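Local atomic coordinates of protein ACDH-11, isoform b (Caenorhabditis elegans, PDB entry 4Y9J), a protein that belongs to the acyl-CoA dehydrogenase family of flavoproteins and binds flavin-adenine dinucleotide beside a pocket that holds the ligand UCC. Residues D389-L397 against L467-E475; L397-K408 against R525-Y535. All blocks are in the same frame, centred on the assembly; numbering follows the deposited sequence.

Contact 1: D389-L397 against L467-E475; sequences DVEAMMLRL and LLAFGKRVE. With UCC (S-{(3S,5R,9R)-1-[(2R,3S,4R,5R)-5-(6-amino-9H-purin-9-yl)-4-hydroxy-3-(phosphonooxy)tetrahydrofuran-2-yl]-3,5,9-trihydroxy-8,8-dimethyl-3,5-dioxido-10,14-dioxo-2,4,6-trioxa-11,15-diaza-3lambda~5~,5lambda~5~-diphosphaheptadecan-17-yl} undecanethioate), chain F.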
loop_
_atom_site.group_PDB
_atom_site.type_symbol
_atom_site.label_atom_id
_atom_site.label_comp_id
_atom_site.label_asym_id
_atom_site.label_seq_id
_atom_site.Cartn_x
_atom_site.Cartn_y
_atom_site.Cartn_z
ATOM N N ASP B 389 17.955 17.268 51.974
ATOM C CA ASP B 389 16.819 18.105 51.610
ATOM C C ASP B 389 17.080 18.738 50.244
ATOM O O ASP B 389 16.169 18.850 49.453
ATOM C CB ASP B 389 16.563 19.182 52.665
ATOM C CG ASP B 389 16.043 18.589 53.978
ATOM O OD1 ASP B 389 15.616 17.406 53.988
ATOM O OD2 ASP B 389 16.065 19.285 54.996
ATOM N N VAL B 390 18.325 19.124 49.980
ATOM C CA VAL B 390 18.666 19.790 48.730
ATOM C C VAL B 390 18.524 18.818 47.557
ATOM O O VAL B 390 17.998 19.181 46.476
ATOM C CB VAL B 390 20.098 20.380 48.799
ATOM C CG1 VAL B 390 20.689 20.654 47.423
ATOM C CG2 VAL B 390 20.089 21.627 49.658
ATOM N N GLU B 391 18.974 17.586 47.763
ATOM C CA GLU B 391 18.863 16.567 46.724
ATOM C C GLU B 391 17.405 16.208 46.419
ATOM O O GLU B 391 17.036 15.948 45.264
ATOM C CB GLU B 391 19.691 15.335 47.099
ATOM C CG GLU B 391 21.181 15.503 46.788
ATOM C CD GLU B 391 22.098 14.629 47.643
ATOM O OE1 GLU B 391 21.608 14.024 48.631
ATOM O OE2 GLU B 391 23.314 14.546 47.310
ATOM N N ALA B 392 16.555 16.182 47.434
ATOM C CA ALA B 392 15.127 15.949 47.157
ATOM C C ALA B 392 14.554 17.081 46.335
ATOM O O ALA B 392 13.830 16.853 45.364
ATOM C CB ALA B 392 14.374 15.818 48.467
ATOM N N MET B 393 14.883 18.330 46.697
ATOM C CA MET B 393 14.372 19.477 45.914
ATOM C C MET B 393 14.889 19.474 44.476
ATOM O O MET B 393 14.113 19.727 43.548
ATOM C CB MET B 393 14.676 20.824 46.599
ATOM C CG MET B 393 13.772 21.047 47.811
ATOM S SD MET B 393 14.060 22.637 48.625
ATOM C CE MET B 393 15.461 22.190 49.635
ATOM N N MET B 394 16.181 19.211 44.296
ATOM C CA MET B 394 16.770 19.188 42.974
ATOM C C MET B 394 16.203 18.069 42.087
ATOM O O MET B 394 16.120 18.233 40.857
ATOM C CB MET B 394 18.297 19.103 43.049
ATOM C CG MET B 394 18.965 20.383 43.514
ATOM S SD MET B 394 18.328 21.823 42.657
ATOM C CE MET B 394 17.062 22.407 43.798
ATOM N N LEU B 395 15.771 16.954 42.676
ATOM C CA LEU B 395 15.095 15.910 41.876
ATOM C C LEU B 395 13.792 16.426 41.324
ATOM O O LEU B 395 13.496 16.225 40.159
ATOM C CB LEU B 395 14.792 14.659 42.706
ATOM C CG LEU B 395 14.064 13.483 42.053
ATOM C CD1 LEU B 395 14.654 13.024 40.711
ATOM C CD2 LEU B 395 13.972 12.346 43.055
ATOM N N ARG B 396 13.031 17.140 42.137
ATOM C CA ARG B 396 11.715 17.611 41.686
ATOM C C ARG B 396 11.831 18.690 40.624
ATOM O O ARG B 396 11.026 18.717 39.657
ATOM C CB ARG B 396 10.897 18.126 42.882
ATOM C CG ARG B 396 9.530 18.686 42.466
ATOM C CD ARG B 396 8.533 17.668 41.934
ATOM N NE ARG B 396 7.276 18.282 41.515
ATOM C CZ ARG B 396 6.975 18.655 40.256
ATOM N NH1 ARG B 396 7.810 18.434 39.226
ATOM N NH2 ARG B 396 5.794 19.235 40.027
ATOM N N LEU B 397 12.861 19.522 40.774
ATOM C CA LEU B 397 13.149 20.616 39.840
ATOM C C LEU B 397 13.755 20.118 38.512
ATOM O O LEU B 397 13.344 20.555 37.413
ATOM C CB LEU B 397 14.126 21.600 40.464
ATOM C CG LEU B 397 14.587 22.698 39.521
ATOM C CD1 LEU B 397 13.369 23.527 39.119
ATOM C CD2 LEU B 397 15.684 23.542 40.146
ATOM N N LEU B 467 14.802 27.858 45.057
ATOM C CA LEU B 467 15.899 28.670 44.543
ATOM C C LEU B 467 17.171 28.652 45.419
ATOM O O LEU B 467 18.283 28.531 44.916
ATOM C CB LEU B 467 15.436 30.103 44.364
ATOM C CG LEU B 467 16.347 30.907 43.436
ATOM C CD1 LEU B 467 15.965 30.499 42.033
ATOM C CD2 LEU B 467 16.288 32.433 43.713
ATOM N N LEU B 468 17.010 28.805 46.723
ATOM C CA LEU B 468 18.145 28.651 47.646
ATOM C C LEU B 468 18.884 27.306 47.456
ATOM O O LEU B 468 20.145 27.220 47.352
ATOM C CB LEU B 468 17.647 28.712 49.083
ATOM C CG LEU B 468 18.761 28.484 50.096
ATOM C CD1 LEU B 468 19.786 29.609 50.012
ATOM C CD2 LEU B 468 18.244 28.352 51.545
ATOM N N ALA B 469 18.066 26.255 47.438
ATOM C CA ALA B 469 18.553 24.905 47.216
ATOM C C ALA B 469 19.325 24.763 45.910
ATOM O O ALA B 469 20.412 24.169 45.882
ATOM C CB ALA B 469 17.375 23.944 47.200
ATOM N N PHE B 470 18.776 25.330 44.836
ATOM C CA PHE B 470 19.474 25.309 43.576
ATOM C C PHE B 470 20.824 26.014 43.709
ATOM O O PHE B 470 21.850 25.495 43.237
ATOM C CB PHE B 470 18.596 25.996 42.522
ATOM C CG PHE B 470 19.209 26.070 41.153
ATOM C CD1 PHE B 470 19.678 24.939 40.527
ATOM C CD2 PHE B 470 19.278 27.304 40.473
ATOM C CE1 PHE B 470 20.203 25.018 39.237
ATOM C CE2 PHE B 470 19.830 27.394 39.215
ATOM C CZ PHE B 470 20.280 26.238 38.592
ATOM N N GLY B 471 20.825 27.195 44.362
ATOM C CA GLY B 471 22.067 27.949 44.584
ATOM C C GLY B 471 23.122 27.102 45.365
ATOM O O GLY B 471 24.357 27.084 45.057
ATOM N N LYS B 472 22.631 26.393 46.381
ATOM C CA LYS B 472 23.486 25.465 47.156
ATOM C C LYS B 472 24.082 24.346 46.308
ATOM O O LYS B 472 25.300 24.108 46.383
ATOM C CB LYS B 472 22.711 24.829 48.290
ATOM C CG LYS B 472 22.423 25.815 49.377
ATOM C CD LYS B 472 21.671 25.194 50.516
ATOM C CE LYS B 472 21.533 26.270 51.569
ATOM N NZ LYS B 472 20.750 25.724 52.694
ATOM N N ARG B 473 23.247 23.679 45.492
ATOM C CA ARG B 473 23.753 22.653 44.563
ATOM C C ARG B 473 24.816 23.222 43.590
ATOM O O ARG B 473 25.925 22.667 43.433
ATOM C CB ARG B 473 22.583 21.956 43.825
ATOM C CG ARG B 473 22.969 20.805 42.880
ATOM C CD ARG B 473 23.722 19.696 43.593
ATOM N NE ARG B 473 24.215 18.644 42.704
ATOM C CZ ARG B 473 25.423 18.089 42.797
ATOM N NH1 ARG B 473 26.273 18.477 43.707
ATOM N NH2 ARG B 473 25.789 17.125 41.981
ATOM N N VAL B 474 24.495 24.360 42.970
ATOM C CA VAL B 474 25.455 24.932 42.050
ATOM C C VAL B 474 26.771 25.229 42.735
ATOM O O VAL B 474 27.818 24.904 42.215
ATOM C CB VAL B 474 24.945 26.204 41.373
ATOM C CG1 VAL B 474 26.050 26.836 40.538
ATOM C CG2 VAL B 474 23.781 25.888 40.483
ATOM N N GLU B 475 26.725 25.837 43.907
ATOM C CA GLU B 475 27.982 26.111 44.641
ATOM C C GLU B 475 28.766 24.834 45.060
ATOM O O GLU B 475 30.076 24.848 45.044
ATOM C CB GLU B 475 27.743 27.035 45.820
ATOM C CG GLU B 475 26.735 26.489 46.819
ATOM C CD GLU B 475 27.217 26.410 48.276
ATOM O OE1 GLU B 475 27.567 27.468 48.854
ATOM O OE2 GLU B 475 27.180 25.269 48.835
HETATM O OA1 UCC F . 2.154 11.642 26.370
HETATM C CA1 UCC F . 1.965 10.519 26.980
HETATM C CA2 UCC F . 2.546 9.140 26.649
HETATM C CA3 UCC F . 3.729 9.032 25.737
HETATM C CA4 UCC F . 4.760 7.969 26.243
HETATM C CA5 UCC F . 6.044 8.679 26.694
HETATM C CA6 UCC F . 7.260 7.952 26.236
HETATM C CA7 UCC F . 8.535 8.650 26.681
HETATM C CA8 UCC F . 9.479 7.603 26.245
HETATM C CA9 UCC F . 10.662 7.940 25.512
HETATM C C10 UCC F . 10.682 7.433 24.141
HETATM C C11 UCC F . 10.723 8.726 23.341
HETATM S S UCC F . 0.964 10.288 28.300
HETATM C CP1 UCC F . 0.163 11.884 28.718
HETATM C CP2 UCC F . 1.098 12.982 29.121
HETATM N NP1 UCC F . 0.392 14.136 29.715
HETATM C CP3 UCC F . 1.130 15.033 30.372
HETATM O OP1 UCC F . 2.361 15.027 30.410
HETATM C CP4 UCC F . 0.378 16.077 31.172
HETATM C CP5 UCC F . 0.893 17.473 30.790
HETATM N NP2 UCC F . 0.237 18.348 31.753
HETATM C CP6 UCC F . 0.681 18.579 32.988
HETATM O OP2 UCC F . 1.752 18.165 33.408
HETATM C CP8 UCC F . -0.190 19.511 33.807
HETATM O OP3 UCC F . 0.669 20.479 34.483
HETATM C CPB UCC F . -0.942 18.890 34.960
HETATM C CP7 UCC F . -0.222 17.882 35.869
HETATM C CP9 UCC F . -1.736 17.744 34.194
HETATM C CPA UCC F . -2.218 19.656 35.376
HETATM O O7 UCC F . -2.889 18.938 36.442
HETATM P P2 UCC F . -3.918 19.719 37.420
HETATM O O21 UCC F . -4.538 18.745 38.408
HETATM O O22 UCC F . -4.725 20.668 36.521
HETATM O O6 UCC F . -2.865 20.708 38.169
HETATM P P1 UCC F . -2.487 20.777 39.715
HETATM O O11 UCC F . -3.680 21.093 40.604
HETATM O O12 UCC F . -1.304 21.699 39.715
HETATM O "O5'" UCC F . -1.978 19.206 39.954
HETATM C "C5'" UCC F . -2.664 18.359 40.908
HETATM C "C4'" UCC F . -1.686 17.740 41.925
HETATM C "C3'" UCC F . -0.967 18.816 42.733
HETATM O "O3'" UCC F . -0.730 18.226 43.986
HETATM P P3 UCC F . -1.393 18.766 45.314
HETATM O O33 UCC F . -0.927 17.752 46.335
HETATM O O32 UCC F . -2.877 18.583 45.097
HETATM O O31 UCC F . -0.857 20.215 45.440
HETATM C "C2'" UCC F . 0.366 19.047 42.035
HETATM O "O2'" UCC F . 1.454 19.385 42.893
HETATM O "O4'" UCC F . -0.658 17.005 41.229
HETATM C "C1'" UCC F . 0.591 17.618 41.523
HETATM N N9 UCC F . 1.505 17.488 40.378
HETATM C C4 UCC F . 2.720 16.966 40.505
HETATM N N3 UCC F . 3.425 16.389 41.507
HETATM C C8 UCC F . 1.288 17.922 39.114
HETATM N N7 UCC F . 2.373 17.637 38.371
HETATM C C5 UCC F . 3.291 17.037 39.161
HETATM C C6 UCC F . 4.639 16.433 38.987
HETATM N N6 UCC F . 5.224 16.465 37.762
HETATM N N1 UCC F . 5.269 15.931 40.097
HETATM C C2 UCC F . 4.669 15.919 41.305
#

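Contact 2: L397-K408 against R525-Y535; sequences LITPVLKLYAGK and RHIAFTIARIY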
loop_
_atom_site.group_PDB
_atom_site.type_symbol
_atom_site.label_atom_id
_atom_site.label_comp_id
_atom_site.label_asym_id
_atom_site.label_seq_id
_atom_site.Cartn_x
_atom_site.Cartn_y
_atom_site.Cartn_z
ATOM N N LEU B 397 12.861 19.522 40.774
ATOM C CA LEU B 397 13.149 20.616 39.840
ATOM C C LEU B 397 13.755 20.118 38.512
ATOM O O LEU B 397 13.344 20.555 37.413
ATOM C CB LEU B 397 14.126 21.600 40.464
ATOM C CG LEU B 397 14.587 22.698 39.521
ATOM C CD1 LEU B 397 13.369 23.527 39.119
ATOM C CD2 LEU B 397 15.684 23.542 40.146
ATOM N N ILE B 398 14.751 19.242 38.605
ATOM C CA ILE B 398 15.492 18.790 37.432
ATOM C C ILE B 398 14.676 18.007 36.395
ATOM O O ILE B 398 14.953 18.079 35.226
ATOM C CB ILE B 398 16.778 18.049 37.818
ATOM C CG1 ILE B 398 17.783 18.097 36.669
ATOM C CG2 ILE B 398 16.498 16.612 38.193
ATOM C CD1 ILE B 398 19.114 17.504 37.040
ATOM N N THR B 399 13.661 17.283 36.827
ATOM C CA THR B 399 12.957 16.393 35.979
ATOM C C THR B 399 12.273 17.167 34.846
ATOM O O THR B 399 12.521 16.872 33.647
ATOM C CB THR B 399 11.989 15.541 36.822
ATOM O OG1 THR B 399 12.772 14.631 37.564
ATOM C CG2 THR B 399 11.147 14.728 35.926
ATOM N N PRO B 400 11.489 18.226 35.185
ATOM C CA PRO B 400 10.885 18.948 34.051
ATOM C C PRO B 400 11.878 19.803 33.251
ATOM O O PRO B 400 11.703 19.942 32.025
ATOM C CB PRO B 400 9.845 19.841 34.729
ATOM C CG PRO B 400 10.343 20.015 36.168
ATOM C CD PRO B 400 10.904 18.653 36.467
ATOM N N VAL B 401 12.881 20.355 33.939
ATOM C CA VAL B 401 13.902 21.200 33.308
ATOM C C VAL B 401 14.657 20.347 32.277
ATOM O O VAL B 401 14.791 20.724 31.116
ATOM C CB VAL B 401 14.854 21.814 34.340
ATOM C CG1 VAL B 401 15.999 22.526 33.648
ATOM C CG2 VAL B 401 14.112 22.753 35.271
ATOM N N LEU B 402 15.107 19.172 32.702
ATOM C CA LEU B 402 15.772 18.229 31.788
ATOM C C LEU B 402 14.958 17.815 30.566
ATOM O O LEU B 402 15.407 17.932 29.410
ATOM C CB LEU B 402 16.197 17.003 32.546
ATOM C CG LEU B 402 16.740 15.837 31.761
ATOM C CD1 LEU B 402 18.043 16.173 31.080
ATOM C CD2 LEU B 402 16.941 14.624 32.659
ATOM N N LYS B 403 13.743 17.358 30.835
ATOM C CA LYS B 403 12.863 16.968 29.773
ATOM C C LYS B 403 12.662 18.113 28.785
ATOM O O LYS B 403 12.798 17.923 27.550
ATOM C CB LYS B 403 11.519 16.467 30.345
ATOM C CG LYS B 403 10.570 15.696 29.413
ATOM C CD LYS B 403 10.065 16.438 28.196
ATOM C CE LYS B 403 8.757 15.864 27.686
ATOM N NZ LYS B 403 8.271 16.460 26.438
ATOM N N LEU B 404 12.261 19.267 29.264
ATOM C CA LEU B 404 11.894 20.325 28.340
ATOM C C LEU B 404 13.117 20.848 27.611
ATOM O O LEU B 404 13.043 21.228 26.429
ATOM C CB LEU B 404 11.128 21.442 29.024
ATOM C CG LEU B 404 11.832 22.335 30.027
ATOM C CD1 LEU B 404 12.469 23.544 29.334
ATOM C CD2 LEU B 404 10.874 22.803 31.125
ATOM N N TYR B 405 14.256 20.870 28.258
ATOM C CA TYR B 405 15.439 21.445 27.626
ATOM C C TYR B 405 16.025 20.505 26.541
ATOM O O TYR B 405 16.241 20.945 25.372
ATOM C CB TYR B 405 16.498 21.866 28.664
ATOM C CG TYR B 405 17.583 22.773 28.023
ATOM C CD1 TYR B 405 17.282 24.069 27.668
ATOM C CD2 TYR B 405 18.845 22.301 27.751
ATOM C CE1 TYR B 405 18.230 24.894 27.101
ATOM C CE2 TYR B 405 19.801 23.090 27.188
ATOM C CZ TYR B 405 19.495 24.409 26.879
ATOM O OH TYR B 405 20.404 25.235 26.272
ATOM N N ALA B 406 16.282 19.236 26.893
ATOM C CA ALA B 406 16.770 18.279 25.910
ATOM C C ALA B 406 15.755 18.128 24.767
ATOM O O ALA B 406 16.118 17.958 23.593
ATOM C CB ALA B 406 17.050 16.900 26.542
ATOM N N GLY B 407 14.480 18.215 25.139
ATOM C CA GLY B 407 13.378 18.159 24.228
ATOM C C GLY B 407 13.444 19.180 23.136
ATOM O O GLY B 407 13.164 18.915 21.971
ATOM N N LYS B 408 13.806 20.384 23.541
ATOM C CA LYS B 408 13.812 21.504 22.649
ATOM C C LYS B 408 15.148 21.573 21.902
ATOM O O LYS B 408 15.205 22.098 20.804
ATOM C CB LYS B 408 13.494 22.764 23.423
ATOM C CG LYS B 408 13.384 24.037 22.636
ATOM C CD LYS B 408 12.516 23.926 21.392
ATOM C CE LYS B 408 11.085 23.518 21.734
ATOM N NZ LYS B 408 10.208 23.343 20.601
ATOM N N ARG B 525 9.490 29.839 30.010
ATOM C CA ARG B 525 10.464 29.088 29.279
ATOM C C ARG B 525 11.884 29.639 29.449
ATOM O O ARG B 525 12.851 28.898 29.545
ATOM C CB ARG B 525 10.054 28.995 27.743
ATOM C CG ARG B 525 11.025 28.174 26.970
ATOM C CD ARG B 525 10.833 28.214 25.444
ATOM N NE ARG B 525 9.604 27.609 25.031
ATOM C CZ ARG B 525 9.437 27.047 23.824
ATOM N NH1 ARG B 525 10.440 27.016 22.932
ATOM N NH2 ARG B 525 8.279 26.524 23.540
ATOM N N HIS B 526 12.015 30.962 29.479
ATOM C CA HIS B 526 13.305 31.592 29.687
ATOM C C HIS B 526 13.884 31.246 31.074
ATOM O O HIS B 526 15.040 30.982 31.188
ATOM C CB HIS B 526 13.205 33.094 29.512
ATOM C CG HIS B 526 12.760 33.520 28.149
ATOM N ND1 HIS B 526 11.458 33.388 27.707
ATOM C CD2 HIS B 526 13.444 34.081 27.133
ATOM C CE1 HIS B 526 11.366 33.859 26.466
ATOM N NE2 HIS B 526 12.559 34.274 26.095
ATOM N N ILE B 527 13.038 31.247 32.102
ATOM C CA ILE B 527 13.415 30.825 33.461
ATOM C C ILE B 527 13.876 29.361 33.421
ATOM O O ILE B 527 15.005 29.070 33.852
ATOM C CB ILE B 527 12.245 31.014 34.457
ATOM C CG1 ILE B 527 11.936 32.491 34.611
ATOM C CG2 ILE B 527 12.540 30.324 35.812
ATOM C CD1 ILE B 527 10.691 32.837 35.413
ATOM N N ALA B 528 13.070 28.458 32.850
ATOM C CA ALA B 528 13.423 27.061 32.780
ATOM C C ALA B 528 14.745 26.808 32.039
ATOM O O ALA B 528 15.572 26.021 32.502
ATOM C CB ALA B 528 12.279 26.219 32.230
ATOM N N PHE B 529 14.950 27.470 30.893
ATOM C CA PHE B 529 16.177 27.309 30.123
ATOM C C PHE B 529 17.428 27.827 30.892
ATOM O O PHE B 529 18.523 27.300 30.752
ATOM C CB PHE B 529 16.060 28.107 28.834
ATOM C CG PHE B 529 15.386 27.401 27.670
ATOM C CD1 PHE B 529 14.419 26.447 27.823
ATOM C CD2 PHE B 529 15.671 27.841 26.345
ATOM C CE1 PHE B 529 13.836 25.783 26.730
ATOM C CE2 PHE B 529 15.049 27.209 25.250
ATOM C CZ PHE B 529 14.142 26.179 25.447
ATOM N N THR B 530 17.275 28.924 31.628
ATOM C CA THR B 530 18.389 29.464 32.408
ATOM C C THR B 530 18.817 28.475 33.471
ATOM O O THR B 530 19.991 28.274 33.680
ATOM C CB THR B 530 18.027 30.800 33.029
ATOM O OG1 THR B 530 17.662 31.702 31.982
ATOM C CG2 THR B 530 19.197 31.346 33.820
ATOM N N ILE B 531 17.839 27.859 34.123
ATOM C CA ILE B 531 18.114 26.807 35.097
ATOM C C ILE B 531 18.902 25.658 34.418
ATOM O O ILE B 531 20.011 25.217 34.924
ATOM C CB ILE B 531 16.826 26.328 35.779
ATOM C CG1 ILE B 531 16.291 27.454 36.643
ATOM C CG2 ILE B 531 17.106 25.087 36.666
ATOM C CD1 ILE B 531 14.913 27.253 37.228
ATOM N N ALA B 532 18.396 25.220 33.280
ATOM C CA ALA B 532 19.021 24.116 32.586
ATOM C C ALA B 532 20.462 24.442 32.298
ATOM O O ALA B 532 21.324 23.655 32.549
ATOM C CB ALA B 532 18.287 23.799 31.293
ATOM N N ARG B 533 20.742 25.643 31.792
ATOM C CA ARG B 533 22.097 25.977 31.370
ATOM C C ARG B 533 23.049 26.185 32.547
ATOM O O ARG B 533 24.223 25.862 32.443
ATOM C CB ARG B 533 22.075 27.208 30.498
ATOM C CG ARG B 533 21.346 26.945 29.187
ATOM C CD ARG B 533 21.236 28.127 28.247
ATOM N NE ARG B 533 20.462 29.251 28.813
ATOM C CZ ARG B 533 19.456 29.941 28.241
ATOM N NH1 ARG B 533 19.026 29.630 26.970
ATOM N NH2 ARG B 533 18.904 30.976 28.968
ATOM N N ILE B 534 22.568 26.816 33.612
ATOM C CA ILE B 534 23.354 27.007 34.823
ATOM C C ILE B 534 23.748 25.646 35.389
ATOM O O ILE B 534 24.916 25.410 35.754
ATOM C CB ILE B 534 22.586 27.862 35.878
ATOM C CG1 ILE B 534 22.542 29.326 35.375
ATOM C CG2 ILE B 534 23.262 27.798 37.274
ATOM C CD1 ILE B 534 21.664 30.251 36.185
ATOM N N TYR B 535 22.753 24.790 35.520
ATOM C CA TYR B 535 22.955 23.481 36.143
ATOM C C TYR B 535 23.914 22.673 35.267
ATOM O O TYR B 535 24.882 22.072 35.779
ATOM C CB TYR B 535 21.592 22.786 36.310
ATOM C CG TYR B 535 21.473 21.821 37.463
ATOM C CD1 TYR B 535 22.573 21.131 37.964
ATOM C CD2 TYR B 535 20.202 21.541 38.010
ATOM C CE1 TYR B 535 22.426 20.234 39.057
ATOM C CE2 TYR B 535 20.037 20.650 39.071
ATOM C CZ TYR B 535 21.115 19.964 39.552
ATOM O OH TYR B 535 20.904 19.070 40.553
HETATM O O HOH W 1 19.439 27.526 25.058
#

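Contact 1: D389-L397 against L467-E475
A steep helix-helix crossing in the helical C-terminal part of the acyl-CoA dehydrogenase fold brings Val390, Met393 and Met394 against Ala469, Phe470 and Arg473. The axes of 389-397 and 467-475 pass 9.3 Å apart at 105°, and the small Ala469 lets the backbones come close, with Val390 CA 5.3 Å from Ala469 CA. Two methionine methyls converge on that alanine: Met393 CE stands 3.6 Å from Ala469 CB, Met394 CE 3.7 Å. The bend at chi2 (-47°) sets Met394 SD at the edge of the Phe470 ring, 5.3 Å from the centroid, a Met-aromatic contact, and the further turn at chi3 (95°) swings CE toward Ala469 and Phe470 N. Farther back, Met394 CG meets Arg473 CB, while Val390 CG2 touches the aliphatic Lys472 CD at 4.0 Å. The Arg473 guanidinium turns to a salt bridge with Glu374. Arg396 belongs to the UCC pocket instead: UCC N1 sits over the centre of its guanidinium, 3.2 Å above the plane, and Asp455 pairs with NH2. Thioether, methyl and ring-edge contacts thus join the two helices by dispersion and shape, while the arginine charges are paired outside the interface.

Contact 2: L397-K408 against R525-Y535
Tyr405 and Phe529 make a T-shaped pair across the two helices, the tyrosine edge pointing at the phenylalanine face, centroids 5.0 Å apart and planes at 89°. A chi1 of -166°, with CG opposite the backbone N, brings the Tyr405 ring down on Ala532, whose CB sits over its face, a CH-pi contact 3.9 Å from the centroid. Phe529 is held between Tyr405 CD1 on one face and Arg525 CG on the other, with Leu404 CD1 in plane at its edge. A second, off-centre CH-pi contact sets Ile398 CD1 against the Tyr535 ring.

Aliphatic contacts lie alongside the rings: Val401 CG1 reaches Ala532 CB at 3.5 Å, its CG2 branch meets Ile531 CG2 at 4.0 Å, and Leu404 CD2 lies 3.9 Å from Ala528 CB.

Polar links are few. One water bridges Tyr405 OH (2.8 Å) and Arg533 NH1 (2.9 Å), accepting from the arginine, whose NE is hydrogen-bonded to Leu567 O. Lys408 NZ and Arg525 NH1 approach to 4.4 Å, but Glu416 of the second subunit forms salt bridges with both residues, its Glu419 also pairs with Lys408, and Arg525 NE is hydrogen-bonded to Asn450 OD1.

Helix 449-461 packs on Pro400, Val401 and Lys408, helix 304-338 lies against Leu402 and Lys403, and helix 466-478 covers Ile531 and Ile534.

Both contacts use helix 389-419, contact 1 its first turns and contact 2 the turns that follow, with Leu397 common to the two. Each joins this helix to one that comes later in the chain, 466-478 or 524-545, at a crossing close to perpendicular. Contact 1 is partly buried and rests on methionines around one alanine; contact 2 is buried, covers nearly twice the area and relies on aromatic rings, with charges at one end reaching the second subunit. Tyr535 OH lies 3.6 Å from Met394 CB, and Phe470 CZ lies 3.6 Å from Ile534 CG2, so the three helices pack against one another where the two contacts meet, with the Tyr535 hydroxyl bonded to Glu374.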